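Local atomic coordinates of ricin B lectin (Clostridium thermocellum, PDB entry 3VSF), a protein that probably hydrolyses beta-1,3-galactan from the chain end, as a family 43 glycoside hydrolase joined to a galactose-binding ricin-type lectin module. Residues C115-P120 with M133-E138; R147-Y152 with F160-S165. All coordinates share one frame; numbering follows the deposited sequence.

How the contacts relate
After an earlier four-stranded sheet (strands 61-66 to 98-105) the chain follows strand 116-124 and returns along strand 131-138, where contact 1 closes a hairpin. It then crosses to strand 147-153 and returns along strand 161-166, where contact 2 closes a second. The two loops follow in series, neither nested nor crossed, with centres about 9 Å apart. Backbone bonds between strands 131-138 and 147-153 join them: M133 N lies 2.7 Å from A151 O, and W137 N lies 3.0 Å from R147 O. W134 also packs on V150. The result is one four-stranded antiparallel sheet, a blade of the five-bladed beta-propeller known for family 43 enzymes.

Contact 1: residues C115-P120 with M133-E138; sequences CNIERP and MWMHWE
The H136 ring meets E118 at its edge: OE1 lies near the ring plane, and ND1 gives it a weak, bent hydrogen bond of 3.3 Å, the carboxylate turned 67° to the ring. CG of H136 is anti to the backbone N (chi1 177°), which carries the imidazole alongside E118, both side chains pointing the same way. The other ring nitrogen, NE2, donates to OE1 of E138 at 2.8 Å, reaching the anti side of that carboxylate. The imidazole lies between two acids, gripped mainly by E138 and only weakly by E118, which probably limits its rotation. E118 has its stronger partner in R77, a salt bridge through OE2. The W137 indole is met obliquely by C115, whose SG lies 4.1 Å from the centroid of the five-membered ring, while NE1 itself bonds to E111 O. I117 CG1 comes in next to CD1 of this ring, and I117 CD1 reaches M135 SD. P120 CB touches the CE methyl of M133. N116, E118, H136 and E138 point to one face of the sheet, I117 and W137 to the other. Paired backbone bonds join N116 to E138, at 2.9 Å from N116 N to E138 O, and E118 to H136, with I117 and W137 a non-hydrogen-bonded pair between. This buried antiparallel beta hairpin supplies the first two strands of a four-stranded propeller blade in the family 43 domain.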
loop_
_atom_site.group_PDB
_atom_site.type_symbol
_atom_site.label_atom_id
_atom_site.label_comp_id
_atom_site.label_asym_id
_atom_site.label_seq_id
_atom_site.Cartn_x
_atom_site.Cartn_y
_atom_site.Cartn_z
ATOM N N CYS A 115 9.078 -25.705 -11.960
ATOM C CA CYS A 115 7.818 -25.321 -11.329
ATOM C C CYS A 115 7.647 -23.808 -11.214
ATOM O O CYS A 115 8.550 -23.038 -11.541
ATOM C CB CYS A 115 7.717 -25.943 -9.934
ATOM S SG CYS A 115 8.827 -25.198 -8.713
ATOM N N ASN A 116 6.475 -23.398 -10.738
ATOM C CA ASN A 116 6.192 -21.994 -10.467
ATOM C C ASN A 116 6.040 -21.752 -8.971
ATOM O O ASN A 116 5.229 -22.398 -8.310
ATOM C CB ASN A 116 4.913 -21.552 -11.180
ATOM C CG ASN A 116 4.991 -21.721 -12.683
ATOM O OD1 ASN A 116 4.128 -22.353 -13.293
ATOM N ND2 ASN A 116 6.025 -21.150 -13.291
ATOM N N ILE A 117 6.825 -20.823 -8.437
ATOM C CA ILE A 117 6.674 -20.416 -7.045
ATOM C C ILE A 117 6.487 -18.909 -6.947
ATOM O O ILE A 117 7.290 -18.139 -7.472
ATOM C CB ILE A 117 7.868 -20.851 -6.180
ATOM C CG1 ILE A 117 7.735 -22.327 -5.807
ATOM C CG2 ILE A 117 7.945 -20.006 -4.920
ATOM C CD1 ILE A 117 8.625 -22.749 -4.663
ATOM N N GLU A 118 5.419 -18.494 -6.277
ATOM C CA GLU A 118 5.102 -17.078 -6.166
ATOM C C GLU A 118 4.501 -16.733 -4.808
ATOM O O GLU A 118 3.903 -17.581 -4.146
ATOM C CB GLU A 118 4.168 -16.649 -7.299
ATOM C CG GLU A 118 2.876 -17.446 -7.391
ATOM C CD GLU A 118 2.156 -17.237 -8.712
ATOM O OE1 GLU A 118 0.907 -17.264 -8.723
ATOM O OE2 GLU A 118 2.838 -17.048 -9.741
ATOM N N ARG A 119 4.671 -15.478 -4.405
ATOM C CA ARG A 119 4.181 -14.993 -3.118
ATOM C C ARG A 119 4.720 -15.793 -1.935
ATOM O O ARG A 119 3.948 -16.307 -1.125
ATOM C CB ARG A 119 2.650 -14.975 -3.097
ATOM C CG ARG A 119 2.045 -14.104 -4.180
ATOM C CD ARG A 119 0.549 -13.942 -4.000
ATOM N NE ARG A 119 0.009 -12.965 -4.939
ATOM C CZ ARG A 119 0.081 -11.650 -4.767
ATOM N NH1 ARG A 119 0.671 -11.152 -3.688
ATOM N NH2 ARG A 119 -0.434 -10.830 -5.673
ATOM N N PRO A 120 6.054 -15.898 -1.829
ATOM C CA PRO A 120 6.673 -16.578 -0.689
ATOM C C PRO A 120 6.693 -15.681 0.546
ATOM O O PRO A 120 7.119 -14.530 0.461
ATOM C CB PRO A 120 8.100 -16.830 -1.176
ATOM C CG PRO A 120 8.368 -15.707 -2.112
ATOM C CD PRO A 120 7.058 -15.415 -2.794
ATOM N N MET A 133 8.812 -20.981 6.201
ATOM C CA MET A 133 8.497 -20.276 4.963
ATOM C C MET A 133 7.394 -20.968 4.165
ATOM O O MET A 133 7.467 -22.166 3.895
ATOM C CB MET A 133 9.753 -20.131 4.099
ATOM C CG MET A 133 9.477 -19.679 2.675
ATOM S SD MET A 133 10.982 -19.469 1.707
ATOM C CE MET A 133 10.302 -19.297 0.061
ATOM N N TRP A 134 6.373 -20.202 3.792
ATOM C CA TRP A 134 5.280 -20.716 2.977
ATOM C C TRP A 134 5.281 -20.058 1.602
ATOM O O TRP A 134 5.929 -19.031 1.401
ATOM C CB TRP A 134 3.939 -20.489 3.672
ATOM C CG TRP A 134 3.760 -21.332 4.894
ATOM C CD1 TRP A 134 4.319 -21.126 6.121
ATOM C CD2 TRP A 134 2.966 -22.518 5.007
ATOM N NE1 TRP A 134 3.922 -22.113 6.992
ATOM C CE2 TRP A 134 3.090 -22.980 6.332
ATOM C CE3 TRP A 134 2.162 -23.236 4.116
ATOM C CZ2 TRP A 134 2.441 -24.124 6.788
ATOM C CZ3 TRP A 134 1.517 -24.372 4.571
ATOM C CH2 TRP A 134 1.660 -24.805 5.895
ATOM N N MET A 135 4.554 -20.649 0.659
ATOM C CA MET A 135 4.524 -20.137 -0.706
ATOM C C MET A 135 3.447 -20.814 -1.550
ATOM O O MET A 135 2.673 -21.629 -1.052
ATOM C CB MET A 135 5.892 -20.318 -1.367
ATOM C CG MET A 135 6.244 -21.766 -1.666
ATOM S SD MET A 135 7.976 -22.155 -1.347
ATOM C CE MET A 135 8.013 -22.088 0.442
ATOM N N HIS A 136 3.410 -20.464 -2.832
ATOM C CA HIS A 136 2.459 -21.045 -3.771
ATOM C C HIS A 136 3.209 -21.850 -4.827
ATOM O O HIS A 136 4.138 -21.343 -5.455
ATOM C CB HIS A 136 1.631 -19.943 -4.435
ATOM C CG HIS A 136 0.675 -20.443 -5.472
ATOM N ND1 HIS A 136 0.204 -19.647 -6.495
ATOM C CD2 HIS A 136 0.098 -21.655 -5.645
ATOM C CE1 HIS A 136 -0.619 -20.348 -7.254
ATOM N NE2 HIS A 136 -0.701 -21.569 -6.760
ATOM N N TRP A 137 2.805 -23.102 -5.019
ATOM C CA TRP A 137 3.504 -23.991 -5.944
ATOM C C TRP A 137 2.641 -24.375 -7.144
ATOM O O TRP A 137 1.447 -24.638 -7.005
ATOM C CB TRP A 137 3.978 -25.252 -5.216
ATOM C CG TRP A 137 4.906 -26.105 -6.028
ATOM C CD1 TRP A 137 6.269 -26.039 -6.051
ATOM C CD2 TRP A 137 4.541 -27.155 -6.931
ATOM N NE1 TRP A 137 6.775 -26.981 -6.914
ATOM C CE2 TRP A 137 5.735 -27.679 -7.467
ATOM C CE3 TRP A 137 3.321 -27.701 -7.342
ATOM C CZ2 TRP A 137 5.743 -28.723 -8.390
ATOM C CZ3 TRP A 137 3.333 -28.738 -8.258
ATOM C CH2 TRP A 137 4.536 -29.237 -8.771
ATOM N N GLU A 138 3.260 -24.406 -8.321
ATOM C CA GLU A 138 2.580 -24.814 -9.546
ATOM C C GLU A 138 3.498 -25.657 -10.429
ATOM O O GLU A 138 4.710 -25.691 -10.224
ATOM C CB GLU A 138 2.067 -23.596 -10.319
ATOM C CG GLU A 138 0.908 -22.875 -9.647
ATOM C CD GLU A 138 -0.344 -23.729 -9.558
ATOM O OE1 GLU A 138 -1.305 -23.309 -8.880
ATOM O OE2 GLU A 138 -0.371 -24.820 -10.168
#

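Contact 2: residues R147-Y152 with F160-S165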
loop_
_atom_site.group_PDB
_atom_site.type_symbol
_atom_site.label_atom_id
_atom_site.label_comp_id
_atom_site.label_asym_id
_atom_site.label_seq_id
_atom_site.Cartn_x
_atom_site.Cartn_y
_atom_site.Cartn_z
ATOM N N ARG A 147 -1.466 -25.781 -4.968
ATOM C CA ARG A 147 -1.004 -26.300 -3.687
ATOM C C ARG A 147 -0.050 -25.335 -2.992
ATOM O O ARG A 147 0.579 -24.492 -3.633
ATOM C CB ARG A 147 -0.325 -27.657 -3.879
ATOM C CG ARG A 147 0.893 -27.610 -4.787
ATOM C CD ARG A 147 1.606 -28.952 -4.854
ATOM N NE ARG A 147 0.832 -29.969 -5.559
ATOM C CZ ARG A 147 1.359 -31.070 -6.086
ATOM N NH1 ARG A 147 2.663 -31.293 -5.997
ATOM N NH2 ARG A 147 0.584 -31.946 -6.711
ATOM N N ALA A 148 0.047 -25.465 -1.673
ATOM C CA ALA A 148 0.983 -24.673 -0.890
ATOM C C ALA A 148 2.279 -25.447 -0.694
ATOM O O ALA A 148 2.301 -26.672 -0.800
ATOM C CB ALA A 148 0.375 -24.310 0.454
ATOM N N ALA A 149 3.360 -24.727 -0.415
ATOM C CA ALA A 149 4.652 -25.356 -0.168
ATOM C C ALA A 149 5.269 -24.801 1.109
ATOM O O ALA A 149 4.993 -23.668 1.499
ATOM C CB ALA A 149 5.582 -25.143 -1.350
ATOM N N VAL A 150 6.101 -25.606 1.762
ATOM C CA VAL A 150 6.684 -25.216 3.040
ATOM C C VAL A 150 8.191 -25.451 3.084
ATOM O O VAL A 150 8.709 -26.360 2.437
ATOM C CB VAL A 150 6.024 -25.975 4.209
ATOM C CG1 VAL A 150 6.473 -25.395 5.541
ATOM C CG2 VAL A 150 4.510 -25.923 4.091
ATOM N N ALA A 151 8.884 -24.618 3.853
ATOM C CA ALA A 151 10.316 -24.765 4.079
ATOM C C ALA A 151 10.661 -24.137 5.422
ATOM O O ALA A 151 9.800 -23.542 6.069
ATOM C CB ALA A 151 11.101 -24.101 2.963
ATOM N N TYR A 152 11.912 -24.271 5.849
ATOM C CA TYR A 152 12.334 -23.678 7.115
ATOM C C TYR A 152 13.849 -23.650 7.281
ATOM O O TYR A 152 14.581 -24.334 6.564
ATOM C CB TYR A 152 11.684 -24.402 8.298
ATOM C CG TYR A 152 12.208 -25.799 8.537
ATOM C CD1 TYR A 152 13.086 -26.063 9.579
ATOM C CD2 TYR A 152 11.824 -26.854 7.720
ATOM C CE1 TYR A 152 13.567 -27.340 9.804
ATOM C CE2 TYR A 152 12.302 -28.134 7.935
ATOM C CZ TYR A 152 13.172 -28.370 8.978
ATOM O OH TYR A 152 13.648 -29.643 9.192
ATOM N N PHE A 160 17.362 -22.264 3.317
ATOM C CA PHE A 160 16.184 -22.979 3.798
ATOM C C PHE A 160 16.139 -24.403 3.254
ATOM O O PHE A 160 16.657 -24.683 2.173
ATOM C CB PHE A 160 14.905 -22.233 3.410
ATOM C CG PHE A 160 14.562 -21.097 4.330
ATOM C CD1 PHE A 160 13.403 -21.130 5.087
ATOM C CD2 PHE A 160 15.398 -20.000 4.443
ATOM C CE1 PHE A 160 13.083 -20.087 5.936
ATOM C CE2 PHE A 160 15.083 -18.954 5.289
ATOM C CZ PHE A 160 13.924 -18.999 6.038
ATOM N N THR A 161 15.513 -25.299 4.011
ATOM C CA THR A 161 15.354 -26.682 3.581
ATOM C C THR A 161 13.903 -26.951 3.194
ATOM O O THR A 161 13.005 -26.900 4.034
ATOM C CB THR A 161 15.790 -27.679 4.676
ATOM O OG1 THR A 161 14.805 -27.720 5.715
ATOM C CG2 THR A 161 17.132 -27.270 5.267
ATOM N N TYR A 162 13.680 -27.228 1.914
ATOM C CA TYR A 162 12.336 -27.482 1.411
ATOM C C TYR A 162 11.748 -28.737 2.047
ATOM O O TYR A 162 12.455 -29.719 2.272
ATOM C CB TYR A 162 12.357 -27.618 -0.111
ATOM C CG TYR A 162 10.988 -27.737 -0.740
ATOM C CD1 TYR A 162 10.446 -28.980 -1.041
ATOM C CD2 TYR A 162 10.238 -26.607 -1.035
ATOM C CE1 TYR A 162 9.197 -29.093 -1.617
ATOM C CE2 TYR A 162 8.987 -26.710 -1.612
ATOM C CZ TYR A 162 8.471 -27.955 -1.901
ATOM O OH TYR A 162 7.225 -28.063 -2.475
ATOM N N ILE A 163 10.452 -28.700 2.340
ATOM C CA ILE A 163 9.780 -29.832 2.967
ATOM C C ILE A 163 8.909 -30.588 1.970
ATOM O O ILE A 163 9.262 -31.680 1.527
ATOM C CB ILE A 163 8.913 -29.388 4.158
ATOM C CG1 ILE A 163 9.771 -28.687 5.213
ATOM C CG2 ILE A 163 8.198 -30.579 4.771
ATOM C CD1 ILE A 163 9.004 -28.304 6.461
ATOM N N ARG A 164 7.770 -30.000 1.620
ATOM C CA ARG A 164 6.815 -30.654 0.734
ATOM C C ARG A 164 5.810 -29.661 0.165
ATOM O O ARG A 164 5.683 -28.538 0.653
ATOM C CB ARG A 164 6.064 -31.750 1.489
ATOM C CG ARG A 164 5.453 -31.263 2.790
ATOM C CD ARG A 164 4.072 -31.847 3.027
ATOM N NE ARG A 164 3.443 -31.264 4.208
ATOM C CZ ARG A 164 2.181 -31.475 4.567
ATOM N NH1 ARG A 164 1.403 -32.258 3.832
ATOM N NH2 ARG A 164 1.697 -30.900 5.660
ATOM N N SER A 165 5.097 -30.087 -0.871
ATOM C CA SER A 165 4.007 -29.303 -1.434
ATOM C C SER A 165 2.722 -30.117 -1.340
ATOM O O SER A 165 2.747 -31.339 -1.478
ATOM C CB SER A 165 4.304 -28.933 -2.888
ATOM O OG SER A 165 4.495 -30.088 -3.683
#
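Y152 and T161 are brought together by similar first torsions: chi1 of 70° in Y152 sets CG between its backbone N and carbonyl carbon, and chi1 of 74° does the same for T161 OG1. The hydroxyl oxygen therefore sits over one face of the tyrosine ring, offset toward its rim, 3.4 Å from CE2. I163 crosses the same ring at about a right angle, CG1 at its edge in plane and CD1 3.4 Å from CD2. The Y152 carbonyl takes a nearly straight bond from T161 N at 2.9 Å, with a weak one from T161 OG1. F160 CD1 lies against the backbone of Y152, and its ring edge faces A151 C. At the middle, the V150 carbonyl accepts from I163 N at 2.9 Å while V150 N gives to R164 O at 3.2 Å; two residues facing one is consistent with a beta bulge. V150 O also lies over a face of the Y162 ring, whose OH reaches A149 CB and finds its polar partner in E111. At the far end R147, bent at chi3, lays its CD on S165 and sends NH1 to S165 OG at 3.2 Å, the oxygen tilted 21° from the guanidinium plane. A few main-chain bonds, the shortest to V150 O and Y152 O, join the strands in an irregular register, and side-chain packing supplements them. E111, through a hydrogen bond with Y162 OH and a weak one with S165 OG, links strand 161-166, outermost in the sheet, to the loop ahead of strand 116-124.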